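Methylmalonyl-CoA carboxyltransferase 12S subunit (Propionibacterium freudenreichii, PDB 1ON3) transfers the carboxyl group of methylmalonyl-CoA to the biotin of the 1.3S subunit and, as a homohexamer, makes up the core of transcarboxylase. Local coordinates at residues Phe135-Gly140 and Ser183-Leu188; Ala198-Thr203 and Glu225-Ile230. One frame throughout, in Å; residues are numbered along the deposited sequence.

Contact 1: Phe135-Gly140 and Ser183-Leu188; sequences FFYDSG and SYSPAL. With MCA (methylmalonyl-coenzyme A), chain T.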
ATOM      1  N   PHE E 135      10.255 -32.491  -1.176  1.00 10.21           N
ATOM      2  CA  PHE E 135       9.513 -33.609  -0.600  1.00 13.79           C
ATOM      3  C   PHE E 135       9.750 -34.930  -1.353  1.00 12.55           C
ATOM      4  O   PHE E 135       9.490 -35.015  -2.546  1.00 11.16           O
ATOM      5  CB  PHE E 135       8.023 -33.228  -0.646  1.00 12.34           C
ATOM      6  CG  PHE E 135       7.104 -34.118   0.157  1.00 14.70           C
ATOM      7  CD1 PHE E 135       5.821 -33.678   0.452  1.00 11.89           C
ATOM      8  CD2 PHE E 135       7.485 -35.393   0.573  1.00 15.81           C
ATOM      9  CE1 PHE E 135       4.919 -34.495   1.149  1.00 14.85           C
ATOM     10  CE2 PHE E 135       6.588 -36.220   1.274  1.00 17.60           C
ATOM     11  CZ  PHE E 135       5.304 -35.763   1.559  1.00 12.81           C
ATOM     12  N   PHE E 136      10.260 -35.941  -0.646  1.00 12.86           N
ATOM     13  CA  PHE E 136      10.469 -37.280  -1.220  1.00 13.02           C
ATOM     14  C   PHE E 136       9.204 -38.088  -0.895  1.00 12.85           C
ATOM     15  O   PHE E 136       8.888 -38.326   0.282  1.00 11.03           O
ATOM     16  CB  PHE E 136      11.670 -38.005  -0.594  1.00 11.81           C
ATOM     17  CG  PHE E 136      13.021 -37.471  -1.020  1.00 12.25           C
ATOM     18  CD1 PHE E 136      13.652 -36.475  -0.285  1.00 12.49           C
ATOM     19  CD2 PHE E 136      13.690 -38.024  -2.111  1.00  9.59           C
ATOM     20  CE1 PHE E 136      14.942 -36.041  -0.628  1.00 12.23           C
ATOM     21  CE2 PHE E 136      14.970 -37.603  -2.460  1.00 14.16           C
ATOM     22  CZ  PHE E 136      15.602 -36.608  -1.712  1.00 12.86           C
ATOM     23  N   TYR E 137       8.475 -38.471  -1.940  1.00 12.30           N
ATOM     24  CA  TYR E 137       7.239 -39.244  -1.823  1.00  9.80           C
ATOM     25  C   TYR E 137       7.531 -40.742  -2.012  1.00 12.12           C
ATOM     26  O   TYR E 137       8.241 -41.128  -2.931  1.00 11.74           O
ATOM     27  CB  TYR E 137       6.256 -38.796  -2.908  1.00  8.75           C
ATOM     28  CG  TYR E 137       5.776 -37.375  -2.765  1.00 10.86           C
ATOM     29  CD1 TYR E 137       4.545 -37.097  -2.187  1.00  9.72           C
ATOM     30  CD2 TYR E 137       6.527 -36.310  -3.268  1.00  9.01           C
ATOM     31  CE1 TYR E 137       4.053 -35.791  -2.115  1.00  7.97           C
ATOM     32  CE2 TYR E 137       6.053 -34.994  -3.202  1.00  9.08           C
ATOM     33  CZ  TYR E 137       4.818 -34.741  -2.629  1.00  8.81           C
ATOM     34  OH  TYR E 137       4.335 -33.454  -2.571  1.00 10.73           O
ATOM     35  N   ASP E 138       6.950 -41.582  -1.162  1.00 12.23           N
ATOM     36  CA  ASP E 138       7.168 -43.022  -1.214  1.00 13.77           C
ATOM     37  C   ASP E 138       6.010 -43.512  -0.351  1.00 16.25           C
ATOM     38  O   ASP E 138       6.195 -43.768   0.838  1.00 16.48           O
ATOM     39  CB  ASP E 138       8.514 -43.339  -0.538  1.00 12.69           C
ATOM     40  CG  ASP E 138       9.016 -44.741  -0.851  1.00 15.17           C
ATOM     41  OD1 ASP E 138       8.207 -45.547  -1.342  1.00 16.06           O
ATOM     42  OD2 ASP E 138      10.208 -45.031  -0.591  1.00 16.02           O
ATOM     43  N   SER E 139       4.825 -43.656  -0.944  1.00 14.33           N
ATOM     44  CA  SER E 139       3.648 -43.993  -0.147  1.00 18.23           C
ATOM     45  C   SER E 139       2.497 -44.739  -0.818  1.00 16.46           C
ATOM     46  O   SER E 139       2.268 -44.616  -2.014  1.00 19.12           O
ATOM     47  CB  SER E 139       3.099 -42.677   0.439  1.00 17.65           C
ATOM     48  OG  SER E 139       1.774 -42.796   0.931  1.00 16.95           O
ATOM     49  N   GLY E 140       1.741 -45.470  -0.005  1.00 20.87           N
ATOM     50  CA  GLY E 140       0.581 -46.195  -0.499  1.00 18.76           C
ATOM     51  C   GLY E 140      -0.674 -45.328  -0.476  1.00 18.62           C
ATOM     52  O   GLY E 140      -1.782 -45.825  -0.687  1.00 22.09           O
ATOM     53  N   SER E 183      -1.139 -38.294  -5.351  1.00 17.69           N
ATOM     54  CA  SER E 183      -0.494 -37.759  -6.550  1.00 15.32           C
ATOM     55  C   SER E 183      -0.776 -36.278  -6.836  1.00 12.96           C
ATOM     56  O   SER E 183       0.012 -35.619  -7.506  1.00 12.22           O
ATOM     57  CB  SER E 183      -0.905 -38.590  -7.774  1.00 14.18           C
ATOM     58  OG  SER E 183      -0.520 -39.947  -7.619  1.00 14.18           O
ATOM     59  N   TYR E 184      -1.887 -35.747  -6.339  1.00 10.63           N
ATOM     60  CA  TYR E 184      -2.197 -34.343  -6.591  1.00 11.75           C
ATOM     61  C   TYR E 184      -1.238 -33.367  -5.893  1.00 10.08           C
ATOM     62  O   TYR E 184      -1.060 -32.242  -6.352  1.00  9.21           O
ATOM     63  CB  TYR E 184      -3.651 -34.050  -6.218  1.00 10.21           C
ATOM     64  CG  TYR E 184      -4.649 -34.696  -7.159  1.00  9.45           C
ATOM     65  CD1 TYR E 184      -5.662 -35.531  -6.674  1.00 11.20           C
ATOM     66  CD2 TYR E 184      -4.577 -34.479  -8.543  1.00  8.60           C
ATOM     67  CE1 TYR E 184      -6.578 -36.140  -7.550  1.00 10.89           C
ATOM     68  CE2 TYR E 184      -5.478 -35.075  -9.418  1.00 10.03           C
ATOM     69  CZ  TYR E 184      -6.482 -35.913  -8.912  1.00 15.92           C
ATOM     70  OH  TYR E 184      -7.377 -36.530  -9.779  1.00 12.46           O
ATOM     71  N   SER E 185      -0.610 -33.792  -4.796  1.00  9.75           N
ATOM     72  CA  SER E 185       0.340 -32.915  -4.105  1.00 10.36           C
ATOM     73  C   SER E 185       1.528 -32.668  -5.068  1.00 12.33           C
ATOM     74  O   SER E 185       1.914 -31.520  -5.309  1.00  9.53           O
ATOM     75  CB  SER E 185       0.792 -33.544  -2.780  1.00 10.55           C
ATOM     76  OG  SER E 185       1.669 -32.674  -2.075  1.00 14.02           O
ATOM     77  N   PRO E 186       2.122 -33.739  -5.626  1.00  9.50           N
ATOM     78  CA  PRO E 186       3.234 -33.518  -6.563  1.00 11.34           C
ATOM     79  C   PRO E 186       2.792 -32.622  -7.728  1.00 13.16           C
ATOM     80  O   PRO E 186       3.534 -31.747  -8.181  1.00  8.84           O
ATOM     81  CB  PRO E 186       3.568 -34.932  -7.025  1.00 11.00           C
ATOM     82  CG  PRO E 186       3.413 -35.700  -5.780  1.00  8.81           C
ATOM     83  CD  PRO E 186       2.098 -35.152  -5.197  1.00 11.89           C
ATOM     84  N   ALA E 187       1.572 -32.841  -8.206  1.00  9.91           N
ATOM     85  CA  ALA E 187       1.048 -32.048  -9.320  1.00 10.49           C
ATOM     86  C   ALA E 187       0.958 -30.577  -8.960  1.00  9.14           C
ATOM     87  O   ALA E 187       1.077 -29.721  -9.820  1.00 11.04           O
ATOM     88  CB  ALA E 187      -0.349 -32.555  -9.731  1.00  7.66           C
ATOM     89  N   LEU E 188       0.728 -30.288  -7.688  1.00  8.76           N
ATOM     90  CA  LEU E 188       0.606 -28.903  -7.234  1.00  7.87           C
ATOM     91  C   LEU E 188       1.956 -28.262  -6.881  1.00 10.51           C
ATOM     92  O   LEU E 188       2.020 -27.060  -6.612  1.00 12.14           O
ATOM     93  CB  LEU E 188      -0.369 -28.848  -6.048  1.00  6.26           C
ATOM     94  CG  LEU E 188      -1.844 -29.174  -6.384  1.00  9.07           C
ATOM     95  CD1 LEU E 188      -2.654 -29.339  -5.099  1.00  9.93           C
ATOM     96  CD2 LEU E 188      -2.451 -28.066  -7.248  1.00  2.53           C
TER
HETATM   97  C8  MCA T4005      -0.037 -49.654   1.758  1.00 26.78           C
HETATM   98  N9  MCA T4005      -0.202 -50.089   3.076  1.00 26.50           N
HETATM   99  C4  MCA T4005      -1.240 -49.313   3.566  1.00 25.32           C
HETATM  100  C5  MCA T4005      -1.617 -48.466   2.497  1.00 23.13           C
HETATM  101  N7  MCA T4005      -0.848 -48.701   1.373  1.00 27.11           N
HETATM  102  N3  MCA T4005      -1.811 -49.336   4.840  1.00 24.33           N
HETATM  103  C2  MCA T4005      -2.830 -48.418   4.974  1.00 26.44           C
HETATM  104  N1  MCA T4005      -3.280 -47.546   4.009  1.00 20.20           N
HETATM  105  C6  MCA T4005      -2.691 -47.540   2.747  1.00 24.32           C
HETATM  106  N6  MCA T4005      -3.157 -46.673   1.842  1.00 22.38           N
HETATM  107  C1' MCA T4005       0.444 -51.033   3.814  1.00 28.98           C
HETATM  108  C2' MCA T4005       0.099 -52.421   3.264  1.00 31.38           C
HETATM  109  O2' MCA T4005      -1.091 -52.906   3.818  1.00 31.99           O
HETATM  110  C3' MCA T4005       1.353 -53.192   3.594  1.00 33.99           C
HETATM  111  O3' MCA T4005       1.245 -53.729   4.901  1.00 36.81           O
HETATM  112  C4' MCA T4005       2.513 -52.186   3.477  1.00 32.66           C
HETATM  113  O4' MCA T4005       1.855 -50.873   3.654  1.00 29.91           O
HETATM  114  C5' MCA T4005       3.270 -52.083   2.092  1.00 36.16           C
HETATM  115  O5' MCA T4005       2.740 -52.855   1.332  1.00 39.16           O
HETATM  116  P1  MCA T4005       2.765 -53.892   0.410  1.00 41.19           P
HETATM  117  O11 MCA T4005       1.535 -54.293  -0.037  1.00 41.47           O
HETATM  118  O12 MCA T4005       3.440 -54.702   1.231  1.00 44.18           O
HETATM  119  O6  MCA T4005       3.516 -53.529  -1.000  1.00 41.27           O
HETATM  120  P2  MCA T4005       3.982 -53.268  -2.220  1.00 39.96           P
HETATM  121  O21 MCA T4005       3.660 -54.583  -2.516  1.00 33.06           O
HETATM  122  O22 MCA T4005       5.222 -52.627  -2.403  1.00 37.61           O
HETATM  123  O7  MCA T4005       2.816 -52.384  -2.874  1.00 32.22           O
HETATM  124  CPB MCA T4005       2.435 -51.330  -2.442  1.00 28.92           C
HETATM  125  CPA MCA T4005       1.304 -50.468  -2.974  1.00 30.41           C
HETATM  126  CP7 MCA T4005       0.180 -51.258  -2.266  1.00 28.74           C
HETATM  127  CP9 MCA T4005       1.310 -50.334  -4.516  1.00 31.15           C
HETATM  128  CP8 MCA T4005       1.486 -49.048  -2.382  1.00 29.07           C
HETATM  129  OP3 MCA T4005       0.286 -51.291  -1.029  1.00 21.39           O
HETATM  130  CP6 MCA T4005      -1.184 -50.886  -2.397  1.00 30.61           C
HETATM  131  OP2 MCA T4005      -1.663 -50.786  -3.585  1.00 30.36           O
HETATM  132  NP2 MCA T4005      -1.989 -50.592  -1.193  1.00 29.75           N
HETATM  133  CP5 MCA T4005      -3.012 -49.624  -1.405  1.00 32.11           C
HETATM  134  CP4 MCA T4005      -3.385 -48.470  -2.163  1.00 30.40           C
HETATM  135  CP3 MCA T4005      -4.543 -47.623  -1.930  1.00 28.58           C
HETATM  136  OP1 MCA T4005      -5.615 -48.455  -1.902  1.00 23.40           O
HETATM  137  NP1 MCA T4005      -4.803 -46.189  -1.751  1.00 26.10           N
HETATM  138  CP2 MCA T4005      -6.199 -45.931  -1.534  1.00 33.50           C
HETATM  139  CP1 MCA T4005      -6.314 -44.506  -1.195  1.00 32.44           C
HETATM  140  P3  MCA T4005       2.022 -54.755   5.930  1.00 42.31           P
HETATM  141  O31 MCA T4005       1.657 -55.880   5.009  1.00 38.68           O
HETATM  142  O32 MCA T4005       1.242 -54.789   7.212  1.00 44.08           O
HETATM  143  O33 MCA T4005       3.518 -54.662   6.091  1.00 40.06           O
HETATM  144  S   MCA T4005      -7.723 -43.973  -0.917  1.00 22.29           S
HETATM  145  CS1 MCA T4005      -6.857 -42.597  -0.729  1.00 21.15           C
HETATM  146  OS1 MCA T4005      -5.632 -42.296  -0.800  1.00 15.98           O
HETATM  147  CS2 MCA T4005      -7.440 -41.589  -1.512  1.00 18.10           C
HETATM  148  CS3 MCA T4005      -7.856 -40.502  -0.879  1.00 19.20           C
HETATM  149  CS4 MCA T4005      -7.675 -41.314  -3.027  1.00 19.62           C
HETATM  150  OS4 MCA T4005      -8.585 -40.584  -3.423  1.00 18.80           O
HETATM  151  OS5 MCA T4005      -6.895 -41.882  -3.779  1.00 20.19           O
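Tyr-137, near the end of strand 133-139, faces Pro-186 in the short helix 184-188 with their CA atoms 8.4 Å apart, a gap bridged by side chains alone. The tyrosine CB points toward the helix, and its ring reaches across the gap. Pro-186 covers one face of that ring: its CG sits 3.6 Å from the Tyr-137 ring centroid, 13° off the normal, a CH-pi contact over the centre. CD of the same proline lies 3.7 Å from Tyr-137 CE1, toward the hydroxyl end. The opposite ring face is covered by Phe-135, two residues back on the strand, which lies offset toward the rim. At the edge, Tyr-137 OH donates a hydrogen bond to Ser-185 OG (2.8 Å), which lies in the ring plane. Ser-185 extends its hydroxyl to this point because OG is anti to the backbone N (chi1 -177°), and the same oxygen also bonds Asn-161 OD1 of helix 147-164. Face packing and the bond at the edge together fix the tilt of the buried ring. Where the strand ends, Gly-140 O accepts a hydrogen bond from N6 of methylmalonyl-CoA at 3.0 Å and a weak one from its NP1. The contact thus packs a helix against a central parallel strand of the crotonase-like carboxyltransferase fold, in which the loop after the strand meets the CoA adenine.

Contact 2: Ala198-Thr203 and Glu225-Ile230; sequences AHMFIT and EAHMAI. With DXX (methylmalonic acid), chain U.
His-227 NE2 donates a hydrogen bond to the backbone carbonyl of Met-200, 2.6 Å from NE2 to O, with an N-H...O angle of 153°. The oxygen lies almost exactly in the imidazole plane, but seen from the acceptor the donor stands 43° above the carbonyl plane, so the bond misses the lone-pair directions. At the other nitrogen, ND1 is hydrogen-bonded to Asn-233 OD1. With a partner on each nitrogen, the rotation of this buried ring is fixed as it spans from helix 224-231 to the short strand 199-201; two oxygen acceptors would be consistent with a protonated imidazole, if the Asn-233 amide is placed as modelled. The Met-200 side chain packs on the same imidazole. CG is anti to the backbone N (chi1 177°), and the chain runs extended until a bend at chi3 (76°) turns the methyl over the ring. CE then stands 4.0 Å from the His-227 ring centroid, practically on the normal, in a CH-pi contact. SD is farther out above the same face, 5.2 Å from that centroid, while CB approaches NE2 to 3.6 Å. Met-194 of strand 191-195 touches both side chains, and Glu-380 of the second subunit packs on His-227. Just beyond the strand, Ile-202 O comes within 3.3 Å of CB of the bound methylmalonic acid. The histidine therefore ties a helix to the strand that leads into the methylmalonic acid pocket, at the subunit interface of the N-terminal carboxyltransferase domain.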
ATOM      1  N   ALA E 198       9.835 -45.773  -9.121  1.00 17.41           N
ATOM      2  CA  ALA E 198       8.571 -45.185  -8.682  1.00 20.41           C
ATOM      3  C   ALA E 198       7.385 -45.436  -9.596  1.00 18.79           C
ATOM      4  O   ALA E 198       7.540 -45.793 -10.759  1.00 20.12           O
ATOM      5  CB  ALA E 198       8.744 -43.670  -8.479  1.00 17.67           C
ATOM      6  N   HIS E 199       6.190 -45.269  -9.034  1.00 20.95           N
ATOM      7  CA  HIS E 199       4.946 -45.404  -9.778  1.00 20.79           C
ATOM      8  C   HIS E 199       3.962 -44.392  -9.206  1.00 23.68           C
ATOM      9  O   HIS E 199       3.949 -44.123  -8.001  1.00 25.48           O
ATOM     10  CB  HIS E 199       4.390 -46.832  -9.696  1.00 24.26           C
ATOM     11  CG  HIS E 199       5.282 -47.852 -10.333  1.00 24.56           C
ATOM     12  ND1 HIS E 199       6.294 -48.487  -9.645  1.00 24.68           N
ATOM     13  CD2 HIS E 199       5.378 -48.274 -11.617  1.00 23.61           C
ATOM     14  CE1 HIS E 199       6.979 -49.252 -10.479  1.00 25.36           C
ATOM     15  NE2 HIS E 199       6.444 -49.139 -11.683  1.00 27.47           N
ATOM     16  N   MET E 200       3.151 -43.818 -10.079  1.00 20.34           N
ATOM     17  CA  MET E 200       2.187 -42.810  -9.673  1.00 19.16           C
ATOM     18  C   MET E 200       0.929 -42.960 -10.525  1.00 18.04           C
ATOM     19  O   MET E 200       1.015 -43.196 -11.725  1.00 18.99           O
ATOM     20  CB  MET E 200       2.818 -41.424  -9.884  1.00 18.85           C
ATOM     21  CG  MET E 200       1.939 -40.238  -9.572  1.00 17.38           C
ATOM     22  SD  MET E 200       2.953 -38.728  -9.404  1.00 22.10           S
ATOM     23  CE  MET E 200       3.326 -38.338 -11.134  1.00 15.70           C
ATOM     24  N   PHE E 201      -0.238 -42.843  -9.901  1.00 16.78           N
ATOM     25  CA  PHE E 201      -1.499 -42.949 -10.630  1.00 19.99           C
ATOM     26  C   PHE E 201      -2.678 -42.603  -9.732  1.00 17.25           C
ATOM     27  O   PHE E 201      -2.588 -42.698  -8.502  1.00 17.78           O
ATOM     28  CB  PHE E 201      -1.668 -44.355 -11.228  1.00 19.68           C
ATOM     29  CG  PHE E 201      -1.293 -45.472 -10.295  1.00 21.53           C
ATOM     30  CD1 PHE E 201      -2.012 -45.695  -9.121  1.00 24.39           C
ATOM     31  CD2 PHE E 201      -0.214 -46.301 -10.591  1.00 20.45           C
ATOM     32  CE1 PHE E 201      -1.659 -46.732  -8.252  1.00 26.89           C
ATOM     33  CE2 PHE E 201       0.149 -47.340  -9.734  1.00 22.80           C
ATOM     34  CZ  PHE E 201      -0.573 -47.558  -8.561  1.00 21.16           C
ATOM     35  N   ILE E 202      -3.767 -42.158 -10.343  1.00 18.19           N
ATOM     36  CA  ILE E 202      -4.951 -41.805  -9.571  1.00 16.55           C
ATOM     37  C   ILE E 202      -5.703 -43.097  -9.275  1.00 19.59           C
ATOM     38  O   ILE E 202      -6.151 -43.317  -8.155  1.00 16.89           O
ATOM     39  CB  ILE E 202      -5.863 -40.824 -10.344  1.00 14.46           C
ATOM     40  CG1 ILE E 202      -5.199 -39.438 -10.400  1.00  9.43           C
ATOM     41  CG2 ILE E 202      -7.224 -40.724  -9.666  1.00 14.36           C
ATOM     42  CD1 ILE E 202      -4.656 -38.961  -9.035  1.00 13.43           C
ATOM     43  N   THR E 203      -5.829 -43.948 -10.290  1.00 18.01           N
ATOM     44  CA  THR E 203      -6.504 -45.233 -10.129  1.00 22.88           C
ATOM     45  C   THR E 203      -5.532 -46.367 -10.474  1.00 24.66           C
ATOM     46  O   THR E 203      -4.865 -46.336 -11.513  1.00 22.13           O
ATOM     47  CB  THR E 203      -7.745 -45.323 -11.030  1.00 24.18           C
ATOM     48  OG1 THR E 203      -8.571 -44.175 -10.806  1.00 26.43           O
ATOM     49  CG2 THR E 203      -8.554 -46.581 -10.708  1.00 27.44           C
ATOM     50  N   GLU E 225       8.585 -43.332 -17.237  1.00 12.99           N
ATOM     51  CA  GLU E 225       8.573 -43.094 -18.674  1.00 15.97           C
ATOM     52  C   GLU E 225       7.175 -42.826 -19.222  1.00 14.93           C
ATOM     53  O   GLU E 225       7.005 -42.009 -20.126  1.00 11.05           O
ATOM     54  CB  GLU E 225       9.251 -44.261 -19.400  1.00 21.31           C
ATOM     55  CG  GLU E 225      10.769 -44.160 -19.294  1.00 28.10           C
ATOM     56  CD  GLU E 225      11.495 -45.358 -19.854  1.00 33.85           C
ATOM     57  OE1 GLU E 225      11.197 -45.758 -20.997  1.00 38.20           O
ATOM     58  OE2 GLU E 225      12.371 -45.895 -19.148  1.00 36.55           O
ATOM     59  N   ALA E 226       6.170 -43.503 -18.681  1.00 16.09           N
ATOM     60  CA  ALA E 226       4.809 -43.267 -19.133  1.00 15.28           C
ATOM     61  C   ALA E 226       4.417 -41.829 -18.763  1.00 15.27           C
ATOM     62  O   ALA E 226       3.897 -41.091 -19.596  1.00 16.94           O
ATOM     63  CB  ALA E 226       3.845 -44.272 -18.484  1.00 14.14           C
ATOM     64  N   HIS E 227       4.681 -41.411 -17.526  1.00 13.98           N
ATOM     65  CA  HIS E 227       4.314 -40.048 -17.136  1.00 12.93           C
ATOM     66  C   HIS E 227       5.057 -38.984 -17.944  1.00 14.63           C
ATOM     67  O   HIS E 227       4.503 -37.927 -18.261  1.00 17.95           O
ATOM     68  CB  HIS E 227       4.558 -39.814 -15.638  1.00 13.34           C
ATOM     69  CG  HIS E 227       3.528 -40.455 -14.758  1.00 12.71           C
ATOM     70  ND1 HIS E 227       2.198 -40.094 -14.790  1.00 14.79           N
ATOM     71  CD2 HIS E 227       3.618 -41.479 -13.880  1.00 15.90           C
ATOM     72  CE1 HIS E 227       1.514 -40.870 -13.972  1.00 15.91           C
ATOM     73  NE2 HIS E 227       2.350 -41.720 -13.406  1.00 14.97           N
ATOM     74  N   MET E 228       6.300 -39.268 -18.296  1.00 11.24           N
ATOM     75  CA  MET E 228       7.091 -38.302 -19.038  1.00 11.84           C
ATOM     76  C   MET E 228       6.676 -38.145 -20.496  1.00 15.48           C
ATOM     77  O   MET E 228       6.371 -37.042 -20.940  1.00 16.58           O
ATOM     78  CB  MET E 228       8.582 -38.663 -18.968  1.00 10.74           C
ATOM     79  CG  MET E 228       9.497 -37.819 -19.884  1.00 10.00           C
ATOM     80  SD  MET E 228       9.518 -36.033 -19.539  1.00 11.83           S
ATOM     81  CE  MET E 228      10.638 -36.023 -18.090  1.00  8.45           C
ATOM     82  N   ALA E 229       6.645 -39.245 -21.235  1.00 15.91           N
ATOM     83  CA  ALA E 229       6.324 -39.179 -22.659  1.00 12.83           C
ATOM     84  C   ALA E 229       4.851 -39.121 -23.031  1.00 13.45           C
ATOM     85  O   ALA E 229       4.485 -38.495 -24.028  1.00 12.14           O
ATOM     86  CB  ALA E 229       6.985 -40.358 -23.381  1.00 14.76           C
ATOM     87  N   ILE E 230       4.006 -39.755 -22.229  1.00 12.12           N
ATOM     88  CA  ILE E 230       2.581 -39.802 -22.547  1.00 11.46           C
ATOM     89  C   ILE E 230       1.670 -38.818 -21.822  1.00  8.87           C
ATOM     90  O   ILE E 230       1.049 -37.974 -22.464  1.00 12.78           O
ATOM     91  CB  ILE E 230       2.036 -41.222 -22.295  1.00 12.57           C
ATOM     92  CG1 ILE E 230       2.883 -42.243 -23.066  1.00 14.95           C
ATOM     93  CG2 ILE E 230       0.576 -41.303 -22.708  1.00 13.47           C
ATOM     94  CD1 ILE E 230       2.609 -43.697 -22.667  1.00 16.32           C
TER
HETATM   95  C1  DXX U5005      -8.905 -46.188  -5.570  1.00 43.57           C
HETATM   96  O1  DXX U5005      -9.199 -46.708  -4.395  1.00 46.08           O
HETATM   97  CA  DXX U5005      -7.760 -45.805  -5.738  1.00 44.69           C
HETATM   98  CB  DXX U5005      -7.793 -44.435  -5.469  1.00 46.44           C
HETATM   99  C   DXX U5005      -6.554 -46.479  -6.130  1.00 43.66           C
HETATM  100  O   DXX U5005      -6.771 -47.329  -7.021  1.00 29.97           O
HETATM  101  O2  DXX U5005      -5.428 -46.243  -5.655  1.00 43.34           O

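How the contacts relate
Both contacts are buried, on the same side of the chain's centre, with their own centres about 12 Å apart. Contact 1 joins strand 133-139, inside the seven-stranded mixed sheet of the N-terminal half, to helix 184-188, whereas contact 2 involves the small two-stranded sheet formed by 177-179 and 199-201. They meet through segment 183-188: Ser-183 OG packs 3.2 Å from Met-200 CG, and Tyr-184 CZ lies 3.6 Å from Ile-202 CD1. Each combines one polar bond with a CH-pi contact, but contact 1 uses only side chains, whereas contact 2 directs a histidine to a backbone carbonyl. Contact 1 ends at methylmalonyl-CoA and contact 2 at methylmalonic acid; both also touch the second subunit.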